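Local structure of aspartokinase (Synechocystis, 3L76) at residues A2-F8 and N34-V40; R222-L228 and K241-V247. The protein probably catalyses ATP-dependent phosphorylation of the beta-carboxyl group of L-aspartate, the entry step to lysine and threonine synthesis, and binds lysine and threonine in its ACT-domain region. All coordinates share one frame; numbering follows the deposited sequence.

Contact 1: A2-F8 and N34-V40; sequences ALIVQKF and NSLVVVV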
loop_
_atom_site.group_PDB
_atom_site.type_symbol
_atom_site.label_atom_id
_atom_site.label_comp_id
_atom_site.label_asym_id
_atom_site.label_seq_id
_atom_site.Cartn_x
_atom_site.Cartn_y
_atom_site.Cartn_z
ATOM N N ALA A 2 17.596 -18.068 21.866
ATOM C CA ALA A 2 18.162 -17.616 20.602
ATOM C C ALA A 2 17.071 -17.103 19.670
ATOM O O ALA A 2 16.883 -15.893 19.550
ATOM C CB ALA A 2 18.961 -18.731 19.939
ATOM N N LEU A 3 16.348 -18.020 19.025
ATOM C CA LEU A 3 15.317 -17.647 18.044
ATOM C C LEU A 3 14.060 -17.052 18.675
ATOM O O LEU A 3 13.242 -17.767 19.263
ATOM C CB LEU A 3 14.938 -18.833 17.163
ATOM C CG LEU A 3 13.965 -18.516 16.026
ATOM C CD1 LEU A 3 14.495 -17.361 15.191
ATOM C CD2 LEU A 3 13.701 -19.739 15.158
ATOM N N ILE A 4 13.907 -15.741 18.516
ATOM C CA ILE A 4 12.839 -14.987 19.154
ATOM C C ILE A 4 11.990 -14.271 18.110
ATOM O O ILE A 4 12.524 -13.553 17.266
ATOM C CB ILE A 4 13.427 -13.912 20.093
ATOM C CG1 ILE A 4 14.354 -14.540 21.130
ATOM C CG2 ILE A 4 12.332 -13.116 20.771
ATOM C CD1 ILE A 4 15.092 -13.518 21.966
ATOM N N VAL A 5 10.673 -14.463 18.161
ATOM C CA VAL A 5 9.770 -13.661 17.347
ATOM C C VAL A 5 9.223 -12.524 18.195
ATOM O O VAL A 5 8.604 -12.768 19.229
ATOM C CB VAL A 5 8.585 -14.471 16.826
ATOM C CG1 VAL A 5 7.683 -13.585 15.949
ATOM C CG2 VAL A 5 9.052 -15.716 16.064
ATOM N N GLN A 6 9.460 -11.286 17.771
ATOM C CA GLN A 6 8.907 -10.126 18.469
ATOM C C GLN A 6 7.836 -9.429 17.627
ATOM O O GLN A 6 7.919 -9.394 16.402
ATOM C CB GLN A 6 10.008 -9.129 18.839
ATOM C CG GLN A 6 11.118 -9.695 19.716
ATOM C CD GLN A 6 12.131 -8.636 20.127
ATOM O OE1 GLN A 6 12.112 -7.509 19.626
ATOM N NE2 GLN A 6 13.021 -8.995 21.042
ATOM N N LYS A 7 6.819 -8.892 18.291
ATOM C CA LYS A 7 5.780 -8.130 17.607
ATOM C C LYS A 7 5.596 -6.806 18.314
ATOM O O LYS A 7 5.670 -6.737 19.536
ATOM C CB LYS A 7 4.451 -8.897 17.539
ATOM C CG LYS A 7 3.307 -8.229 18.297
ATOM C CD LYS A 7 2.283 -7.546 17.379
ATOM C CE LYS A 7 1.239 -6.813 18.222
ATOM N NZ LYS A 7 0.077 -6.284 17.456
ATOM N N PHE A 8 5.378 -5.755 17.530
ATOM C CA PHE A 8 5.198 -4.413 18.062
ATOM C C PHE A 8 3.918 -3.810 17.517
ATOM O O PHE A 8 3.713 -3.756 16.302
ATOM C CB PHE A 8 6.388 -3.528 17.695
ATOM C CG PHE A 8 7.679 -3.946 18.347
ATOM C CD1 PHE A 8 8.527 -4.853 17.727
ATOM C CD2 PHE A 8 8.044 -3.435 19.584
ATOM C CE1 PHE A 8 9.727 -5.234 18.326
ATOM C CE2 PHE A 8 9.234 -3.816 20.194
ATOM C CZ PHE A 8 10.079 -4.712 19.569
ATOM N N ASN A 34 20.948 -13.536 19.877
ATOM C CA ASN A 34 19.664 -14.014 19.402
ATOM C C ASN A 34 19.403 -13.690 17.948
ATOM O O ASN A 34 19.896 -12.695 17.424
ATOM C CB ASN A 34 18.549 -13.426 20.261
ATOM C CG ASN A 34 18.727 -13.748 21.709
ATOM O OD1 ASN A 34 18.797 -14.916 22.083
ATOM N ND2 ASN A 34 18.828 -12.717 22.539
ATOM N N SER A 35 18.620 -14.548 17.306
ATOM C CA SER A 35 18.099 -14.287 15.975
ATOM C C SER A 35 16.670 -13.756 16.095
ATOM O O SER A 35 15.868 -14.280 16.871
ATOM C CB SER A 35 18.122 -15.567 15.153
ATOM O OG SER A 35 19.432 -16.101 15.114
ATOM N N LEU A 36 16.353 -12.716 15.329
ATOM C CA LEU A 36 15.085 -12.021 15.503
ATOM C C LEU A 36 14.212 -11.943 14.258
ATOM O O LEU A 36 14.664 -11.489 13.209
ATOM C CB LEU A 36 15.317 -10.614 16.052
ATOM C CG LEU A 36 15.254 -10.522 17.575
ATOM C CD1 LEU A 36 16.452 -11.226 18.187
ATOM C CD2 LEU A 36 15.202 -9.075 18.012
ATOM N N VAL A 37 12.959 -12.391 14.398
ATOM C CA VAL A 37 11.915 -12.144 13.411
ATOM C C VAL A 37 10.919 -11.151 13.996
ATOM O O VAL A 37 10.347 -11.389 15.059
ATOM C CB VAL A 37 11.173 -13.427 13.023
ATOM C CG1 VAL A 37 9.980 -13.099 12.136
ATOM C CG2 VAL A 37 12.124 -14.391 12.320
ATOM N N VAL A 38 10.722 -10.033 13.304
ATOM C CA VAL A 38 9.874 -8.971 13.821
ATOM C C VAL A 38 8.598 -8.762 13.008
ATOM O O VAL A 38 8.632 -8.647 11.782
ATOM C CB VAL A 38 10.633 -7.640 13.926
ATOM C CG1 VAL A 38 9.710 -6.543 14.415
ATOM C CG2 VAL A 38 11.804 -7.782 14.861
ATOM N N VAL A 39 7.476 -8.727 13.720
ATOM C CA VAL A 39 6.182 -8.388 13.154
ATOM C C VAL A 39 5.821 -6.987 13.636
ATOM O O VAL A 39 5.991 -6.660 14.807
ATOM C CB VAL A 39 5.082 -9.345 13.637
ATOM C CG1 VAL A 39 3.727 -8.836 13.189
ATOM C CG2 VAL A 39 5.323 -10.781 13.146
ATOM N N VAL A 40 5.334 -6.147 12.738
ATOM C CA VAL A 40 5.011 -4.782 13.114
ATOM C C VAL A 40 3.619 -4.452 12.629
ATOM O O VAL A 40 3.214 -4.881 11.547
ATOM C CB VAL A 40 6.015 -3.763 12.503
ATOM C CG1 VAL A 40 5.847 -2.399 13.134
ATOM C CG2 VAL A 40 7.443 -4.244 12.681
#
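Phe8 sets one edge of its ring against a single methyl of Val38, CD1 lying 3.9 Å from CG1, while its ring also stacks with Tyr174. Phe8 lies on the face shared with Ile4, Gln6, Leu36, Val38 and Val40; there its CG, anti to the carbonyl carbon (chi1 -66°), stands beside the backbone N, which brings the ring edge to Val38. Further back on that face, Leu36 sends CD2 against the amide end of the extended Gln6 side chain, 3.7 Å from its NE2; the methyl thus packs on the flat amide, whose NE2 has a weak hydrogen bond to Glu172. Ile4 sets CD1 over the flat face of the Asn34 amide, 3.7 Å from CG, and that amide gives its ND2 hydrogen to Thr29 O, so the methyl rests on a tethered group. On the reverse face, Lys7 contributes only the root of its chain, CB being 4.0 Å from Val39 CB, before the chain bends at chi2 and carries NZ to Ser41 OG. Next to it Val5 CG2 meets Val37 CB; beta-branched valine suits both extended strands. The backbones run parallel, 20° apart. Val37 O accepts from Gln6 N at 2.9 Å, and Gln6 O accepts from Val39 N at 2.8 Å, in a nearly straight bond (170°). Helix 16-31 packs on the face of Phe8 and helix 154-166 on that of Val5. Strand 3-8, helix 16-31 and strand 35-40 form a beta-alpha-beta unit of the amino acid kinase fold, with Lys7 and Phe8 opening the KFGG signature of aspartokinases.

Contact 2: R222-L228 and K241-V247; sequences RNYGIPL and KVVAPPV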
loop_
_atom_site.group_PDB
_atom_site.type_symbol
_atom_site.label_atom_id
_atom_site.label_comp_id
_atom_site.label_asym_id
_atom_site.label_seq_id
_atom_site.Cartn_x
_atom_site.Cartn_y
_atom_site.Cartn_z
ATOM N N ARG A 222 -1.006 -21.877 22.777
ATOM C CA ARG A 222 -1.268 -23.037 23.618
ATOM C C ARG A 222 -1.154 -24.313 22.798
ATOM O O ARG A 222 -0.542 -25.288 23.237
ATOM C CB ARG A 222 -2.662 -22.990 24.269
ATOM C CG ARG A 222 -2.939 -24.184 25.209
ATOM C CD ARG A 222 -4.435 -24.419 25.480
ATOM N NE ARG A 222 -5.142 -24.858 24.284
ATOM C CZ ARG A 222 -6.384 -24.494 23.974
ATOM N NH1 ARG A 222 -7.054 -23.669 24.768
ATOM N NH2 ARG A 222 -6.949 -24.935 22.859
ATOM N N ASN A 223 -1.750 -24.311 21.610
ATOM C CA ASN A 223 -1.798 -25.530 20.811
ATOM C C ASN A 223 -0.454 -25.978 20.227
ATOM O O ASN A 223 -0.286 -27.153 19.923
ATOM C CB ASN A 223 -2.838 -25.424 19.703
ATOM C CG ASN A 223 -4.275 -25.511 20.214
ATOM O OD1 ASN A 223 -4.547 -25.854 21.373
ATOM N ND2 ASN A 223 -5.206 -25.206 19.333
ATOM N N TYR A 224 0.490 -25.049 20.070
ATOM C CA TYR A 224 1.811 -25.394 19.545
ATOM C C TYR A 224 2.910 -25.195 20.579
ATOM O O TYR A 224 4.089 -25.216 20.261
ATOM C CB TYR A 224 2.104 -24.639 18.243
ATOM C CG TYR A 224 1.153 -25.025 17.133
ATOM C CD1 TYR A 224 1.468 -26.036 16.232
ATOM C CD2 TYR A 224 -0.071 -24.404 17.007
ATOM C CE1 TYR A 224 0.587 -26.396 15.230
ATOM C CE2 TYR A 224 -0.958 -24.762 16.020
ATOM C CZ TYR A 224 -0.630 -25.754 15.138
ATOM O OH TYR A 224 -1.524 -26.091 14.151
ATOM N N GLY A 225 2.504 -25.013 21.829
ATOM C CA GLY A 225 3.444 -24.937 22.929
ATOM C C GLY A 225 4.405 -23.783 22.789
ATOM O O GLY A 225 5.582 -23.907 23.100
ATOM N N ILE A 226 3.901 -22.650 22.324
ATOM C CA ILE A 226 4.742 -21.479 22.145
ATOM C C ILE A 226 4.680 -20.559 23.362
ATOM O O ILE A 226 3.644 -19.962 23.652
ATOM C CB ILE A 226 4.359 -20.688 20.879
ATOM C CG1 ILE A 226 4.214 -21.624 19.678
ATOM C CG2 ILE A 226 5.396 -19.601 20.599
ATOM C CD1 ILE A 226 5.523 -22.167 19.181
ATOM N N PRO A 227 5.807 -20.421 24.066
ATOM C CA PRO A 227 5.849 -19.482 25.188
ATOM C C PRO A 227 5.551 -18.070 24.699
ATOM O O PRO A 227 6.051 -17.676 23.642
ATOM C CB PRO A 227 7.306 -19.564 25.658
ATOM C CG PRO A 227 7.883 -20.799 25.008
ATOM C CD PRO A 227 7.134 -20.966 23.735
ATOM N N LEU A 228 4.749 -17.331 25.456
ATOM C CA LEU A 228 4.350 -15.979 25.100
ATOM C C LEU A 228 4.689 -15.002 26.213
ATOM O O LEU A 228 4.746 -15.377 27.385
ATOM C CB LEU A 228 2.847 -15.915 24.858
ATOM C CG LEU A 228 2.339 -15.978 23.430
ATOM C CD1 LEU A 228 0.847 -15.679 23.441
ATOM C CD2 LEU A 228 3.092 -14.980 22.562
ATOM N N LYS A 241 4.101 -13.341 31.444
ATOM C CA LYS A 241 4.363 -14.566 30.710
ATOM C C LYS A 241 3.082 -15.384 30.529
ATOM O O LYS A 241 2.413 -15.736 31.495
ATOM C CB LYS A 241 5.421 -15.379 31.456
ATOM C CG LYS A 241 5.887 -16.629 30.746
ATOM C CD LYS A 241 6.993 -17.311 31.541
ATOM C CE LYS A 241 8.018 -16.297 32.010
ATOM N NZ LYS A 241 9.295 -16.951 32.395
ATOM N N VAL A 242 2.736 -15.671 29.283
ATOM C CA VAL A 242 1.573 -16.490 28.999
ATOM C C VAL A 242 2.006 -17.933 28.729
ATOM O O VAL A 242 2.610 -18.247 27.711
ATOM C CB VAL A 242 0.741 -15.927 27.833
ATOM C CG1 VAL A 242 -0.419 -16.856 27.513
ATOM C CG2 VAL A 242 0.226 -14.547 28.179
ATOM N N VAL A 243 1.663 -18.808 29.661
ATOM C CA VAL A 243 2.280 -20.120 29.783
ATOM C C VAL A 243 1.427 -21.236 29.169
ATOM O O VAL A 243 0.206 -21.253 29.310
ATOM C CB VAL A 243 2.560 -20.408 31.275
ATOM C CG1 VAL A 243 3.045 -21.826 31.492
ATOM C CG2 VAL A 243 3.540 -19.400 31.816
ATOM N N ALA A 244 2.082 -22.170 28.494
ATOM C CA ALA A 244 1.384 -23.216 27.760
ATOM C C ALA A 244 1.821 -24.605 28.232
ATOM O O ALA A 244 2.829 -24.739 28.910
ATOM C CB ALA A 244 1.648 -23.041 26.252
ATOM N N PRO A 245 1.082 -25.653 27.851
ATOM C CA PRO A 245 1.613 -26.989 28.126
ATOM C C PRO A 245 2.791 -27.239 27.195
ATOM O O PRO A 245 2.760 -26.781 26.057
ATOM C CB PRO A 245 0.463 -27.919 27.727
ATOM C CG PRO A 245 -0.699 -27.029 27.380
ATOM C CD PRO A 245 -0.133 -25.704 27.023
ATOM N N PRO A 246 3.825 -27.939 27.669
ATOM C CA PRO A 246 4.951 -28.262 26.790
ATOM C C PRO A 246 4.498 -29.200 25.683
ATOM O O PRO A 246 4.146 -30.339 25.963
ATOM C CB PRO A 246 5.922 -28.986 27.722
ATOM C CG PRO A 246 5.530 -28.557 29.096
ATOM C CD PRO A 246 4.051 -28.391 29.047
ATOM N N VAL A 247 4.500 -28.724 24.444
ATOM C CA VAL A 247 4.056 -29.533 23.318
ATOM C C VAL A 247 5.220 -29.753 22.355
ATOM O O VAL A 247 5.768 -28.802 21.803
ATOM C CB VAL A 247 2.861 -28.874 22.590
ATOM C CG1 VAL A 247 2.556 -29.590 21.288
ATOM C CG2 VAL A 247 1.650 -28.872 23.477
#
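Leu228 and Val242 form an antiparallel hydrogen-bonded pair: Val242 N donates to Leu228 O at 2.8 Å from well above the carbonyl plane, and Leu228 N returns a longer bond to Val242 O at 3.2 Å. Their side chains leave the same face, CB to CB at 3.6 Å, two branched apolar groups suited to a buried position. Beyond this pair the chains part, and the segment 244-247 passes over the end of helix 215-224. Ala244 turns its CB toward the helix, 3.9 Å from Arg222 CA, a methyl small enough to sit against the backbone. Pro245 then sets the CD of its ring against Arg222 CG, 3.7 Å away, the two side chains crossing at a slant. From there a bend at chi3 (67°) swings the guanidinium back over Asn223, where NE and NH2 both bond to OD1 from one face of the amide, at 3.1 and 3.0 Å. NH1 pairs with Asp200 and NH2 also with Asp262. A leucine in place of Arg222 has no guanidinium, and would probably leave the charges of Asp200 and Asp262 less well balanced and the Asn223 amide freer to turn. Gly225 closes the helix in a Schellman motif; its positive phi (61°) suits glycine, and Val247 CB packs 4.0 Å from Gly225 N. The contact thus ties helix 215-224 to the strand pair 228-232 and 240-243: strand 170-175 and helix 154-166 meet Leu228, while helix 199-204 packs on Val242, Ala244 and the shaft of Arg222.

Overall arrangement
Both contacts belong to the sheet of the kinase domain, their centres about 17 Å apart and their nearest atoms about 7 Å. Strand 170-175 lies between them, pairing with 3-8 on one edge and 228-232 on the other, and helix 154-166 packs against both. Contact 1 is mostly buried, a long parallel backbone ladder flanked mainly by apolar side chains, in which polar ends find partners outside the two strands. Contact 2 is partly exposed: a short antiparallel pair gives way to a helix end met by an alanine, one proline and a valine. Regular strand pairing thus dominates the first; in the second it is apolar packing on a helix end, with the arginine's charge answered within its own segment and beyond the contact.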